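Local coordinates for high affinity transport system protein p37 (PDB 3EKI) that is a thiamine diphosphate-binding, extracytoplasmic part of a high-affinity transport system, probably anchored to the membrane by lipid, at residues 46-51 with 358-363; 107-112 with 118-123; 128-133 with 141-146; 385-388 with 392-395. One frame throughout, in Å; residues are numbered along the deposited sequence.

Contact 1: 46-51 with 358-363; sequences ITFGVS and NLIVQT
The turn of helix 354-369 that brings Ile360 against Ile46 and Phe48 is tied at one oxygen, Leu359 O. Thr363 OG1 donates to Leu359 O at 2.8 Å and Thr363 N donates to the same Leu359 O at 2.9 Å. The hydroxyl and the amide come from opposite faces of the carbonyl plane, with the hydroxyl tilted 32° out of it, so the two donors do not compete for one position. This is a helix-on-sheet contact of the α/β lobe of a periplasmic-binding-protein fold: the strand is 45-51, hydrogen-bonded in parallel to strand 97-103, and more than 300 residues separate it from the helix.

Across the interface there is no polar bond; the evidence is wholly apolar. Ile46 and Ile360 meet tip to tip, their terminal CD1 atoms 4.0 Å apart. Ile360 holds CD1 at the end of an extended chain (chi2 168°), whereas the chain of Ile46 is bent back at chi2 (-75°). As a result CG1, CG2 and CD1 of Ile46 all lie at about the same distance from that single methyl. The second branch of Ile360 serves the aromatic neighbour. Only 109 Å² is buried between the segments, and the CA atoms of Ile46 and Ile360 remain 9.5 Å apart, which shows that side-chain ends bridge the gap. Helix 64-85 packs alongside: Phe80 touches Ile360, and Phe76 meets the Phe48 ring edge-to-face. At the Phe48 ring itself, Ile360 CG2 approaches obliquely, 4.2 Å from Phe48 CZ.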
loop_
_atom_site.group_PDB
_atom_site.type_symbol
_atom_site.label_atom_id
_atom_site.label_comp_id
_atom_site.label_asym_id
_atom_site.label_seq_id
_atom_site.Cartn_x
_atom_site.Cartn_y
_atom_site.Cartn_z
ATOM N N ILE A 46 -19.389 -17.277 -4.176
ATOM C CA ILE A 46 -18.726 -16.050 -3.753
ATOM C C ILE A 46 -17.655 -15.736 -4.795
ATOM O O ILE A 46 -16.856 -16.607 -5.092
ATOM C CB ILE A 46 -18.185 -16.212 -2.334
ATOM C CG1 ILE A 46 -19.271 -16.296 -1.256
ATOM C CG2 ILE A 46 -17.184 -15.112 -1.995
ATOM C CD1 ILE A 46 -19.906 -14.946 -0.968
ATOM N N THR A 47 -17.704 -14.521 -5.307
ATOM C CA THR A 47 -16.743 -14.033 -6.280
ATOM C C THR A 47 -15.923 -12.881 -5.702
ATOM O O THR A 47 -16.512 -11.871 -5.316
ATOM C CB THR A 47 -17.466 -13.565 -7.559
ATOM O OG1 THR A 47 -18.172 -14.668 -8.139
ATOM C CG2 THR A 47 -16.462 -13.082 -8.596
ATOM N N PHE A 48 -14.608 -13.032 -5.645
ATOM C CA PHE A 48 -13.671 -11.981 -5.277
ATOM C C PHE A 48 -13.206 -11.173 -6.491
ATOM O O PHE A 48 -12.821 -11.716 -7.534
ATOM C CB PHE A 48 -12.450 -12.611 -4.605
ATOM C CG PHE A 48 -12.714 -13.389 -3.322
ATOM C CD1 PHE A 48 -13.807 -13.147 -2.512
ATOM C CD2 PHE A 48 -11.826 -14.377 -2.932
ATOM C CE1 PHE A 48 -13.988 -13.888 -1.347
ATOM C CE2 PHE A 48 -11.991 -15.110 -1.773
ATOM C CZ PHE A 48 -13.075 -14.842 -0.969
ATOM N N GLY A 49 -13.190 -9.857 -6.394
ATOM C CA GLY A 49 -12.624 -9.013 -7.429
ATOM C C GLY A 49 -11.119 -9.007 -7.226
ATOM O O GLY A 49 -10.670 -8.885 -6.082
ATOM N N VAL A 50 -10.391 -9.173 -8.324
ATOM C CA VAL A 50 -8.934 -9.071 -8.298
ATOM C C VAL A 50 -8.488 -8.259 -9.522
ATOM O O VAL A 50 -9.172 -8.225 -10.531
ATOM C CB VAL A 50 -8.170 -10.401 -8.304
ATOM C CG1 VAL A 50 -8.590 -11.278 -7.134
ATOM C CG2 VAL A 50 -8.352 -11.117 -9.637
ATOM N N SER A 51 -7.321 -7.639 -9.359
ATOM C CA SER A 51 -6.837 -6.775 -10.425
ATOM C C SER A 51 -6.696 -7.526 -11.757
ATOM O O SER A 51 -6.081 -8.588 -11.792
ATOM C CB SER A 51 -5.486 -6.142 -10.093
ATOM O OG SER A 51 -5.027 -5.484 -11.274
ATOM N N ASN A 358 -18.274 -13.533 8.224
ATOM C CA ASN A 358 -17.377 -13.899 9.298
ATOM C C ASN A 358 -16.641 -15.194 9.001
ATOM O O ASN A 358 -15.465 -15.339 9.345
ATOM C CB ASN A 358 -18.120 -14.011 10.634
ATOM C CG ASN A 358 -18.720 -12.686 11.071
ATOM O OD1 ASN A 358 -18.243 -11.614 10.698
ATOM N ND2 ASN A 358 -19.807 -12.727 11.841
ATOM N N LEU A 359 -17.263 -16.182 8.356
ATOM C CA LEU A 359 -16.552 -17.404 7.963
ATOM C C LEU A 359 -15.509 -17.118 6.885
ATOM O O LEU A 359 -14.431 -17.711 6.878
ATOM C CB LEU A 359 -17.549 -18.433 7.450
ATOM C CG LEU A 359 -18.331 -19.195 8.506
ATOM C CD1 LEU A 359 -19.527 -19.835 7.806
ATOM C CD2 LEU A 359 -17.505 -20.266 9.205
ATOM N N ILE A 360 -15.809 -16.176 6.002
ATOM C CA ILE A 360 -14.829 -15.811 4.962
ATOM C C ILE A 360 -13.655 -15.102 5.633
ATOM O O ILE A 360 -12.497 -15.438 5.311
ATOM C CB ILE A 360 -15.495 -15.015 3.830
ATOM C CG1 ILE A 360 -16.436 -15.892 2.974
ATOM C CG2 ILE A 360 -14.488 -14.298 2.962
ATOM C CD1 ILE A 360 -17.329 -15.073 2.043
ATOM N N VAL A 361 -13.912 -14.197 6.553
ATOM C CA VAL A 361 -12.795 -13.554 7.285
ATOM C C VAL A 361 -11.931 -14.589 7.971
ATOM O O VAL A 361 -10.703 -14.597 7.863
ATOM C CB VAL A 361 -13.320 -12.489 8.272
ATOM C CG1 VAL A 361 -12.224 -12.024 9.224
ATOM C CG2 VAL A 361 -13.914 -11.301 7.532
ATOM N N GLN A 362 -12.524 -15.537 8.708
ATOM C CA GLN A 362 -11.762 -16.534 9.433
ATOM C C GLN A 362 -11.003 -17.455 8.495
ATOM O O GLN A 362 -9.913 -17.932 8.845
ATOM C CB GLN A 362 -12.698 -17.366 10.320
ATOM C CG GLN A 362 -11.954 -18.182 11.370
ATOM C CD GLN A 362 -11.186 -17.276 12.325
ATOM O OE1 GLN A 362 -11.802 -16.375 12.874
ATOM N NE2 GLN A 362 -9.904 -17.557 12.475
ATOM N N THR A 363 -11.572 -17.665 7.303
ATOM C CA THR A 363 -10.868 -18.483 6.322
ATOM C C THR A 363 -9.566 -17.791 5.869
ATOM O O THR A 363 -8.537 -18.473 5.746
ATOM C CB THR A 363 -11.771 -18.836 5.133
ATOM O OG1 THR A 363 -12.844 -19.659 5.625
ATOM C CG2 THR A 363 -11.026 -19.653 4.095
#

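Contact 2: 107-112 with 118-123; sequences TVLLNN and PELDFG. With CA (calcium ion), chain D.
Two residues of 118-123, Leu120 and Gly123, pack on Leu109 and Asn112 of helix 106-115, while Pro118 and Asp121 bind a calcium ion. Pro118 comes first: its carbonyl oxygen binds the calcium ion at 2.3 Å. Leu120 follows with its CG anti to the backbone N (chi1 174°), which directs CD2 onto the helix. There CD2 lies 3.6 Å from Asn112 CB, so the asparagine contributes its aliphatic carbon to the packing, and Leu120 CD2 also stands 4.3 Å from Leu109 CD1. The backbone of Leu120 is joined to the helix by water 1, which can donate to both Leu120 O and Asn112 O, though it has more acceptors nearby than protons to share.

Asp121 turns back to the metal and chelates it unevenly, OD1 at 2.3 Å and OD2 at 2.7 Å from the calcium ion. Two waters, Asp43 and Ser45 O complete the shell. Thr47 N and Arg349 NE hydrogen-bond to OD1 and OD2 respectively, fixing the rotation of the carboxylate. Phe122 points away from the helix, and at Gly123 the bare backbone receives Leu109: CD2 of Leu109 is 4.1 Å from Gly123 C.

Phe122 bonds through its backbone to Gly49 of strand 45-51, itself parallel to 97-103, and runs the same way. Strand 97-103, helix 106-115 and strand 122-125 are thus consistent with a beta-alpha-beta crossover, with a calcium site in its returning loop.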
loop_
_atom_site.group_PDB
_atom_site.type_symbol
_atom_site.label_atom_id
_atom_site.label_comp_id
_atom_site.label_asym_id
_atom_site.label_seq_id
_atom_site.Cartn_x
_atom_site.Cartn_y
_atom_site.Cartn_z
ATOM N N THR A 107 -11.832 2.173 -8.317
ATOM C CA THR A 107 -13.134 2.832 -8.413
ATOM C C THR A 107 -14.197 1.832 -8.865
ATOM O O THR A 107 -15.324 1.798 -8.364
ATOM C CB THR A 107 -13.127 4.016 -9.405
ATOM O OG1 THR A 107 -12.876 3.498 -10.716
ATOM C CG2 THR A 107 -11.992 4.958 -9.092
ATOM N N VAL A 108 -13.829 1.014 -9.846
ATOM C CA VAL A 108 -14.746 -0.011 -10.335
ATOM C C VAL A 108 -15.076 -0.989 -9.214
ATOM O O VAL A 108 -16.211 -1.451 -9.094
ATOM C CB VAL A 108 -14.166 -0.764 -11.540
ATOM C CG1 VAL A 108 -15.119 -1.842 -12.022
ATOM C CG2 VAL A 108 -13.850 0.222 -12.661
ATOM N N LEU A 109 -14.102 -1.318 -8.379
ATOM C CA LEU A 109 -14.391 -2.277 -7.313
ATOM C C LEU A 109 -15.428 -1.727 -6.368
ATOM O O LEU A 109 -16.422 -2.371 -6.017
ATOM C CB LEU A 109 -13.137 -2.617 -6.512
ATOM C CG LEU A 109 -13.368 -3.634 -5.389
ATOM C CD1 LEU A 109 -13.468 -5.024 -6.020
ATOM C CD2 LEU A 109 -12.279 -3.589 -4.344
ATOM N N LEU A 110 -15.169 -0.489 -5.914
ATOM C CA LEU A 110 -16.059 0.067 -4.902
ATOM C C LEU A 110 -17.414 0.409 -5.509
ATOM O O LEU A 110 -18.408 0.163 -4.839
ATOM C CB LEU A 110 -15.446 1.278 -4.215
ATOM C CG LEU A 110 -14.117 1.027 -3.500
ATOM C CD1 LEU A 110 -13.644 2.337 -2.893
ATOM C CD2 LEU A 110 -14.233 -0.080 -2.464
ATOM N N ASN A 111 -17.430 0.936 -6.729
ATOM C CA ASN A 111 -18.740 1.193 -7.330
ATOM C C ASN A 111 -19.517 -0.100 -7.535
ATOM O O ASN A 111 -20.724 -0.159 -7.318
ATOM C CB ASN A 111 -18.566 1.879 -8.676
ATOM C CG ASN A 111 -18.094 3.312 -8.624
ATOM O OD1 ASN A 111 -18.060 3.937 -7.570
ATOM N ND2 ASN A 111 -17.724 3.826 -9.794
ATOM N N ASN A 112 -18.827 -1.143 -7.991
ATOM C CA ASN A 112 -19.565 -2.375 -8.302
ATOM C C ASN A 112 -20.006 -3.037 -7.011
ATOM O O ASN A 112 -21.105 -3.580 -6.952
ATOM C CB ASN A 112 -18.732 -3.303 -9.160
ATOM C CG ASN A 112 -18.721 -2.979 -10.636
ATOM O OD1 ASN A 112 -19.069 -1.882 -11.081
ATOM N ND2 ASN A 112 -18.291 -3.956 -11.429
ATOM N N PRO A 118 -24.922 -9.896 -6.733
ATOM C CA PRO A 118 -24.203 -11.125 -6.370
ATOM C C PRO A 118 -23.123 -11.585 -7.323
ATOM O O PRO A 118 -22.382 -12.530 -7.010
ATOM C CB PRO A 118 -25.314 -12.191 -6.318
ATOM C CG PRO A 118 -26.575 -11.409 -6.131
ATOM C CD PRO A 118 -26.380 -10.113 -6.866
ATOM N N GLU A 119 -22.927 -10.984 -8.493
ATOM C CA GLU A 119 -21.827 -11.339 -9.367
ATOM C C GLU A 119 -20.479 -10.869 -8.816
ATOM O O GLU A 119 -19.453 -11.374 -9.282
ATOM C CB GLU A 119 -21.993 -10.769 -10.780
ATOM C CG GLU A 119 -21.441 -9.382 -11.006
ATOM C CD GLU A 119 -22.242 -8.606 -12.033
ATOM O OE1 GLU A 119 -22.714 -9.232 -13.012
ATOM O OE2 GLU A 119 -22.389 -7.378 -11.842
ATOM N N LEU A 120 -20.485 -9.954 -7.851
ATOM C CA LEU A 120 -19.250 -9.479 -7.223
ATOM C C LEU A 120 -19.522 -9.242 -5.737
ATOM O O LEU A 120 -20.262 -8.341 -5.345
ATOM C CB LEU A 120 -18.716 -8.199 -7.863
ATOM C CG LEU A 120 -17.504 -7.583 -7.152
ATOM C CD1 LEU A 120 -16.303 -8.505 -7.262
ATOM C CD2 LEU A 120 -17.219 -6.215 -7.746
ATOM N N ASP A 121 -18.933 -10.087 -4.908
ATOM C CA ASP A 121 -19.264 -10.131 -3.489
ATOM C C ASP A 121 -18.238 -9.495 -2.555
ATOM O O ASP A 121 -18.598 -9.080 -1.446
ATOM C CB ASP A 121 -19.450 -11.599 -3.092
ATOM C CG ASP A 121 -20.458 -12.337 -3.960
ATOM O OD1 ASP A 121 -20.077 -13.197 -4.773
ATOM O OD2 ASP A 121 -21.653 -11.968 -3.895
ATOM N N PHE A 122 -16.974 -9.451 -2.964
ATOM C CA PHE A 122 -15.937 -9.012 -2.042
ATOM C C PHE A 122 -14.716 -8.550 -2.818
ATOM O O PHE A 122 -14.419 -9.012 -3.913
ATOM C CB PHE A 122 -15.560 -10.168 -1.126
ATOM C CG PHE A 122 -14.402 -10.040 -0.175
ATOM C CD1 PHE A 122 -14.605 -9.591 1.112
ATOM C CD2 PHE A 122 -13.126 -10.392 -0.592
ATOM C CE1 PHE A 122 -13.532 -9.482 1.989
ATOM C CE2 PHE A 122 -12.043 -10.277 0.265
ATOM C CZ PHE A 122 -12.291 -9.839 1.549
ATOM N N GLY A 123 -13.991 -7.634 -2.184
ATOM C CA GLY A 123 -12.637 -7.358 -2.699
ATOM C C GLY A 123 -11.808 -6.654 -1.653
ATOM O O GLY A 123 -12.290 -6.308 -0.577
HETATM CA CA CA D . -22.016 -14.171 -5.456
HETATM O O HOH W 1 -21.899 -6.043 -5.798
HETATM O O HOH W 2 -20.622 -15.330 -7.339
HETATM O O HOH W 3 -23.780 -15.511 -6.685
#

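Contact 3: 128-133 with 141-146; sequences GKLVEF and ITPALE. With TPP (thiamine diphosphate), chain B.
Apolar packing joins Leu130 and Phe133 of helix 127-136 to Ile141 and Pro143 of strand 141-152. The methyl CD1 of Ile141 is shared: it lies 3.9 Å from Leu130 CD1 and 4.1 Å from Phe133 CE2. Its position follows from the torsions, since CG1 sits between the backbone N and the carbonyl carbon (chi1 60°) and the chain is then extended to CD1. The isoleucine crosses the phenylalanine side chain at about a right angle. The other branch of Leu130 rests more loosely on the proline ring, with CD2 4.4 Å from Pro143 CG. No hydrogen bond spans the two segments, whose axes run roughly antiparallel (146°) and come no closer than 10.9 Å, a separation bridged by side chains.

Backbone bonding shapes the strand. Ala144 and Leu145 both face Gly346 of strand 345-349 in a classic beta bulge, directly after the residues that pack on the helix.

The polar contact to the ligand is made by Lys129, which takes no part in the packing on the strand. Lys129 NZ donates to O2B of thiamine diphosphate at 3.0 Å and is 3.4 Å from O3B on the same terminal phosphate; Phe106 makes a cation-pi contact with this lysine. Ser255, Ser256, Ser257, Lys258 and Tyr215 also hydrogen-bond the ligand. One helix thus packs on its lobe's sheet while lending a lysine to the diphosphate end of the pocket, consistent with the cleft binding characteristic of periplasmic-binding-protein folds.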
loop_
_atom_site.group_PDB
_atom_site.type_symbol
_atom_site.label_atom_id
_atom_site.label_comp_id
_atom_site.label_asym_id
_atom_site.label_seq_id
_atom_site.Cartn_x
_atom_site.Cartn_y
_atom_site.Cartn_z
ATOM N N GLY A 128 -7.122 4.095 2.718
ATOM C CA GLY A 128 -7.475 5.511 2.626
ATOM C C GLY A 128 -8.562 5.759 1.616
ATOM O O GLY A 128 -9.548 6.457 1.848
ATOM N N LYS A 129 -8.406 5.174 0.432
ATOM C CA LYS A 129 -9.391 5.332 -0.632
ATOM C C LYS A 129 -10.764 4.830 -0.177
ATOM O O LYS A 129 -11.810 5.376 -0.495
ATOM C CB LYS A 129 -8.953 4.570 -1.870
ATOM C CG LYS A 129 -7.785 5.222 -2.596
ATOM C CD LYS A 129 -7.174 4.293 -3.622
ATOM C CE LYS A 129 -6.245 5.085 -4.549
ATOM N NZ LYS A 129 -4.950 4.378 -4.689
ATOM N N LEU A 130 -10.741 3.746 0.592
ATOM C CA LEU A 130 -12.032 3.230 1.081
ATOM C C LEU A 130 -12.658 4.174 2.089
ATOM O O LEU A 130 -13.870 4.436 2.067
ATOM C CB LEU A 130 -11.800 1.855 1.693
ATOM C CG LEU A 130 -12.982 1.227 2.427
ATOM C CD1 LEU A 130 -14.135 0.954 1.471
ATOM C CD2 LEU A 130 -12.500 -0.050 3.099
ATOM N N VAL A 131 -11.856 4.709 3.004
ATOM C CA VAL A 131 -12.370 5.650 3.987
ATOM C C VAL A 131 -12.993 6.834 3.264
ATOM O O VAL A 131 -14.106 7.253 3.583
ATOM C CB VAL A 131 -11.255 6.109 4.960
ATOM C CG1 VAL A 131 -11.677 7.328 5.775
ATOM C CG2 VAL A 131 -10.854 4.957 5.881
ATOM N N GLU A 132 -12.306 7.383 2.263
ATOM C CA GLU A 132 -12.832 8.550 1.540
ATOM C C GLU A 132 -14.112 8.172 0.791
ATOM O O GLU A 132 -15.060 8.954 0.656
ATOM C CB GLU A 132 -11.790 9.095 0.589
ATOM C CG GLU A 132 -10.492 9.619 1.168
ATOM C CD GLU A 132 -10.615 10.899 1.968
ATOM O OE1 GLU A 132 -11.680 11.543 1.857
ATOM O OE2 GLU A 132 -9.660 11.264 2.695
ATOM N N PHE A 133 -14.178 6.937 0.281
ATOM C CA PHE A 133 -15.385 6.524 -0.446
ATOM C C PHE A 133 -16.563 6.432 0.513
ATOM O O PHE A 133 -17.679 6.877 0.233
ATOM C CB PHE A 133 -15.130 5.180 -1.134
ATOM C CG PHE A 133 -16.340 4.611 -1.861
ATOM C CD1 PHE A 133 -16.635 5.005 -3.149
ATOM C CD2 PHE A 133 -17.160 3.680 -1.254
ATOM C CE1 PHE A 133 -17.732 4.492 -3.826
ATOM C CE2 PHE A 133 -18.275 3.162 -1.923
ATOM C CZ PHE A 133 -18.541 3.555 -3.209
ATOM N N ILE A 141 -21.241 -0.274 1.633
ATOM C CA ILE A 141 -20.512 -1.545 1.565
ATOM C C ILE A 141 -19.971 -1.811 2.966
ATOM O O ILE A 141 -19.953 -0.904 3.824
ATOM C CB ILE A 141 -19.419 -1.582 0.486
ATOM C CG1 ILE A 141 -18.342 -0.523 0.680
ATOM C CG2 ILE A 141 -20.014 -1.490 -0.921
ATOM C CD1 ILE A 141 -17.251 -0.469 -0.379
ATOM N N THR A 142 -19.535 -3.028 3.281
ATOM C CA THR A 142 -19.202 -3.422 4.630
ATOM C C THR A 142 -17.780 -3.909 4.806
ATOM O O THR A 142 -17.391 -4.991 4.363
ATOM C CB THR A 142 -20.150 -4.586 5.061
ATOM O OG1 THR A 142 -21.497 -4.141 4.856
ATOM C CG2 THR A 142 -19.938 -4.922 6.512
ATOM N N PRO A 143 -16.940 -3.076 5.416
ATOM C CA PRO A 143 -15.558 -3.486 5.695
ATOM C C PRO A 143 -15.551 -4.609 6.710
ATOM O O PRO A 143 -16.300 -4.556 7.700
ATOM C CB PRO A 143 -14.932 -2.220 6.288
ATOM C CG PRO A 143 -15.795 -1.112 5.791
ATOM C CD PRO A 143 -17.201 -1.680 5.804
ATOM N N ALA A 144 -14.710 -5.600 6.476
ATOM C CA ALA A 144 -14.663 -6.757 7.358
ATOM C C ALA A 144 -13.284 -7.367 7.696
ATOM O O ALA A 144 -13.123 -7.968 8.728
ATOM C CB ALA A 144 -15.508 -7.835 6.777
ATOM N N LEU A 145 -12.359 -7.249 6.757
ATOM C CA LEU A 145 -11.054 -7.875 6.881
ATOM C C LEU A 145 -9.979 -6.801 6.900
ATOM O O LEU A 145 -10.035 -5.904 6.051
ATOM C CB LEU A 145 -10.867 -8.795 5.672
ATOM C CG LEU A 145 -9.559 -9.575 5.513
ATOM C CD1 LEU A 145 -9.589 -10.835 6.369
ATOM C CD2 LEU A 145 -9.256 -9.983 4.080
ATOM N N GLU A 146 -9.033 -6.884 7.824
ATOM C CA GLU A 146 -7.879 -5.998 7.778
ATOM C C GLU A 146 -6.663 -6.833 7.387
ATOM O O GLU A 146 -6.392 -7.802 8.095
ATOM C CB GLU A 146 -7.631 -5.340 9.139
ATOM C CG GLU A 146 -6.477 -4.347 9.100
ATOM C CD GLU A 146 -6.285 -3.545 10.367
ATOM O OE1 GLU A 146 -6.997 -3.760 11.370
ATOM O OE2 GLU A 146 -5.376 -2.680 10.358
HETATM N "N1'" TPP B . 4.573 -5.775 -1.212
HETATM C "C2'" TPP B . 4.476 -6.504 -2.351
HETATM C CM2 TPP B . 5.095 -7.905 -2.382
HETATM N "N3'" TPP B . 3.839 -6.013 -3.429
HETATM C "C4'" TPP B . 3.205 -4.813 -3.337
HETATM N "N4'" TPP B . 2.505 -4.386 -4.391
HETATM C "C5'" TPP B . 3.342 -4.017 -2.191
HETATM C "C6'" TPP B . 4.060 -4.551 -1.128
HETATM C "C7'" TPP B . 2.748 -2.611 -2.016
HETATM N N3 TPP B . 1.380 -2.551 -1.473
HETATM C C2 TPP B . 0.442 -3.480 -1.658
HETATM S S1 TPP B . -1.014 -3.012 -0.809
HETATM C C5 TPP B . -0.289 -1.524 -0.247
HETATM C C4 TPP B . 0.965 -1.426 -0.818
HETATM C CM4 TPP B . 1.979 -0.351 -0.370
HETATM C C6 TPP B . -1.029 -0.455 0.565
HETATM C C7 TPP B . -1.977 0.342 -0.335
HETATM O O7 TPP B . -1.198 1.064 -1.312
HETATM P PA TPP B . -1.747 1.581 -2.712
HETATM O O1A TPP B . -0.589 1.971 -3.553
HETATM O O2A TPP B . -2.658 0.558 -3.328
HETATM O O3A TPP B . -2.716 2.792 -2.424
HETATM P PB TPP B . -2.300 4.337 -2.276
HETATM O O1B TPP B . -1.388 4.511 -1.101
HETATM O O2B TPP B . -3.684 5.070 -2.067
HETATM O O3B TPP B . -1.698 4.865 -3.648
#

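Contact 4: 385-388 with 392-395; sequences KKID and KEIV
Lys386 O and the Glu393 carboxylate are linked through water 4, which lies 2.6 Å from Lys386 O and 2.8 Å from Glu393 OE1 and can donate to both, although acceptors around it outnumber its protons. The setting is a tight strand-to-helix connection near the C-terminus of a periplasmic-binding-protein fold: strand 383-386 pairs antiparallel with strand 141-152, and after three intervening residues helix 390-402 begins, with a wider pi-type turn at 392-395.

Ile387 touches the helix with two branches. Its CG2 lies beside the carboxylate, 3.7 Å from Glu393 OE2, the two side chains sliding past each other in opposite directions. Its CD1 makes the apolar contact, meeting Ile394 CG1 at 4.1 Å, where the isoleucines cross at about a right angle. Ile394 is the buried member of the pair, touching Val345 and also Val131 of helix 127-136.

Asp388 supplies the direct polar bond through its backbone. Glu393 reaches it because its chain is extended beyond CG (chi2 -178°), carrying the carboxylate back across the turn. Asn389 N donates to the same OE2, so two successive amides of the turn hold one oxygen while water 4 can donate to OE1, and both oxygens may be engaged. The Asp388 carboxylate is also near, OD2 standing 4.3 Å from Glu393 OE2; this like-charge pair may raise the proton affinity of either group, an effect the amides would offset at Glu393. In the bond itself, Asp388 N donates to the syn lone pair of Glu393 OE2 at 2.9 Å, with an N-H...O angle of 142°.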
loop_
_atom_site.group_PDB
_atom_site.type_symbol
_atom_site.label_atom_id
_atom_site.label_comp_id
_atom_site.label_asym_id
_atom_site.label_seq_id
_atom_site.Cartn_x
_atom_site.Cartn_y
_atom_site.Cartn_z
ATOM N N LYS A 385 -6.629 -9.883 10.017
ATOM C CA LYS A 385 -7.384 -9.750 11.252
ATOM C C LYS A 385 -8.834 -9.426 10.899
ATOM O O LYS A 385 -9.113 -8.842 9.837
ATOM C CB LYS A 385 -6.810 -8.629 12.122
ATOM C CG LYS A 385 -5.309 -8.479 12.160
ATOM C CD LYS A 385 -4.836 -7.727 13.402
ATOM C CE LYS A 385 -3.805 -6.652 13.099
ATOM N NZ LYS A 385 -2.510 -6.853 13.810
ATOM N N LYS A 386 -9.799 -9.752 11.741
ATOM C CA LYS A 386 -11.157 -9.288 11.643
ATOM C C LYS A 386 -11.250 -7.806 11.984
ATOM O O LYS A 386 -10.594 -7.390 12.951
ATOM C CB LYS A 386 -12.029 -10.061 12.645
ATOM C CG LYS A 386 -13.515 -9.728 12.608
ATOM C CD LYS A 386 -14.234 -10.343 13.810
ATOM C CE LYS A 386 -15.736 -10.094 13.775
ATOM N NZ LYS A 386 -16.425 -10.756 14.928
ATOM N N ILE A 387 -12.045 -7.034 11.253
ATOM C CA ILE A 387 -12.314 -5.682 11.742
ATOM C C ILE A 387 -13.462 -5.708 12.743
ATOM O O ILE A 387 -14.539 -6.147 12.372
ATOM C CB ILE A 387 -12.616 -4.718 10.591
ATOM C CG1 ILE A 387 -11.384 -4.635 9.683
ATOM C CG2 ILE A 387 -13.092 -3.375 11.110
ATOM C CD1 ILE A 387 -11.418 -3.694 8.533
ATOM N N ASP A 388 -13.171 -5.266 13.954
ATOM C CA ASP A 388 -14.180 -5.278 15.015
ATOM C C ASP A 388 -14.901 -3.942 15.096
ATOM O O ASP A 388 -16.057 -3.875 15.525
ATOM C CB ASP A 388 -13.482 -5.627 16.338
ATOM C CG ASP A 388 -12.718 -6.937 16.287
ATOM O OD1 ASP A 388 -13.338 -7.997 16.065
ATOM O OD2 ASP A 388 -11.483 -6.932 16.474
ATOM N N LYS A 392 -12.910 3.038 14.553
ATOM C CA LYS A 392 -11.756 3.095 15.433
ATOM C C LYS A 392 -10.463 2.564 14.833
ATOM O O LYS A 392 -9.391 3.165 14.929
ATOM C CB LYS A 392 -12.084 2.261 16.675
ATOM C CG LYS A 392 -11.055 2.239 17.781
ATOM C CD LYS A 392 -11.642 1.935 19.151
ATOM C CE LYS A 392 -13.097 2.344 19.330
ATOM N NZ LYS A 392 -13.558 2.282 20.747
ATOM N N GLU A 393 -10.565 1.415 14.164
ATOM C CA GLU A 393 -9.412 0.719 13.698
ATOM C C GLU A 393 -8.899 1.230 12.350
ATOM O O GLU A 393 -7.766 1.062 12.033
ATOM C CB GLU A 393 -9.749 -0.766 13.557
ATOM C CG GLU A 393 -9.807 -1.509 14.860
ATOM C CD GLU A 393 -10.084 -2.944 14.624
ATOM O OE1 GLU A 393 -9.130 -3.691 14.591
ATOM O OE2 GLU A 393 -11.194 -3.204 14.313
ATOM N N ILE A 394 -9.770 1.832 11.573
ATOM C CA ILE A 394 -9.372 2.283 10.254
ATOM C C ILE A 394 -9.564 3.792 10.088
ATOM O O ILE A 394 -8.678 4.447 9.732
ATOM C CB ILE A 394 -10.135 1.564 9.093
ATOM C CG1 ILE A 394 -10.101 0.064 9.285
ATOM C CG2 ILE A 394 -9.556 1.895 7.727
ATOM C CD1 ILE A 394 -8.802 -0.498 9.185
ATOM N N VAL A 395 -10.786 4.260 10.278
ATOM C CA VAL A 395 -11.079 5.647 9.987
ATOM C C VAL A 395 -10.255 6.594 10.876
ATOM O O VAL A 395 -9.664 7.488 10.410
ATOM C CB VAL A 395 -12.612 6.047 10.152
ATOM C CG1 VAL A 395 -12.782 7.502 9.961
ATOM C CG2 VAL A 395 -13.448 5.285 9.203
HETATM O O HOH W 4 -9.016 -6.456 14.767
#

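Contacts 1 and 2 are buried, contact 3 is partly so and contact 4 lies at the surface; the chemistry follows. Contact 1 is held across its segments by hydrocarbon alone, whereas 385-388 with 392-395 relies on a carboxylate, amides and a water. Contacts 1 and 2 share a seam: Thr47 N reaches Asp121 OD1 at 2.8 Å. Contact 3 continues from contact 2, where Leu110 CD2 packs 3.7 Å from Ile141 CD1. Contacts 3 and 4 meet as neighbouring strands, with Glu146 N 2.8 Å from Lys385 O. The calcium ion is bound in contact 2 and lies close to Ile46 of contact 1, while Lys129 of contact 3 reaches thiamine diphosphate.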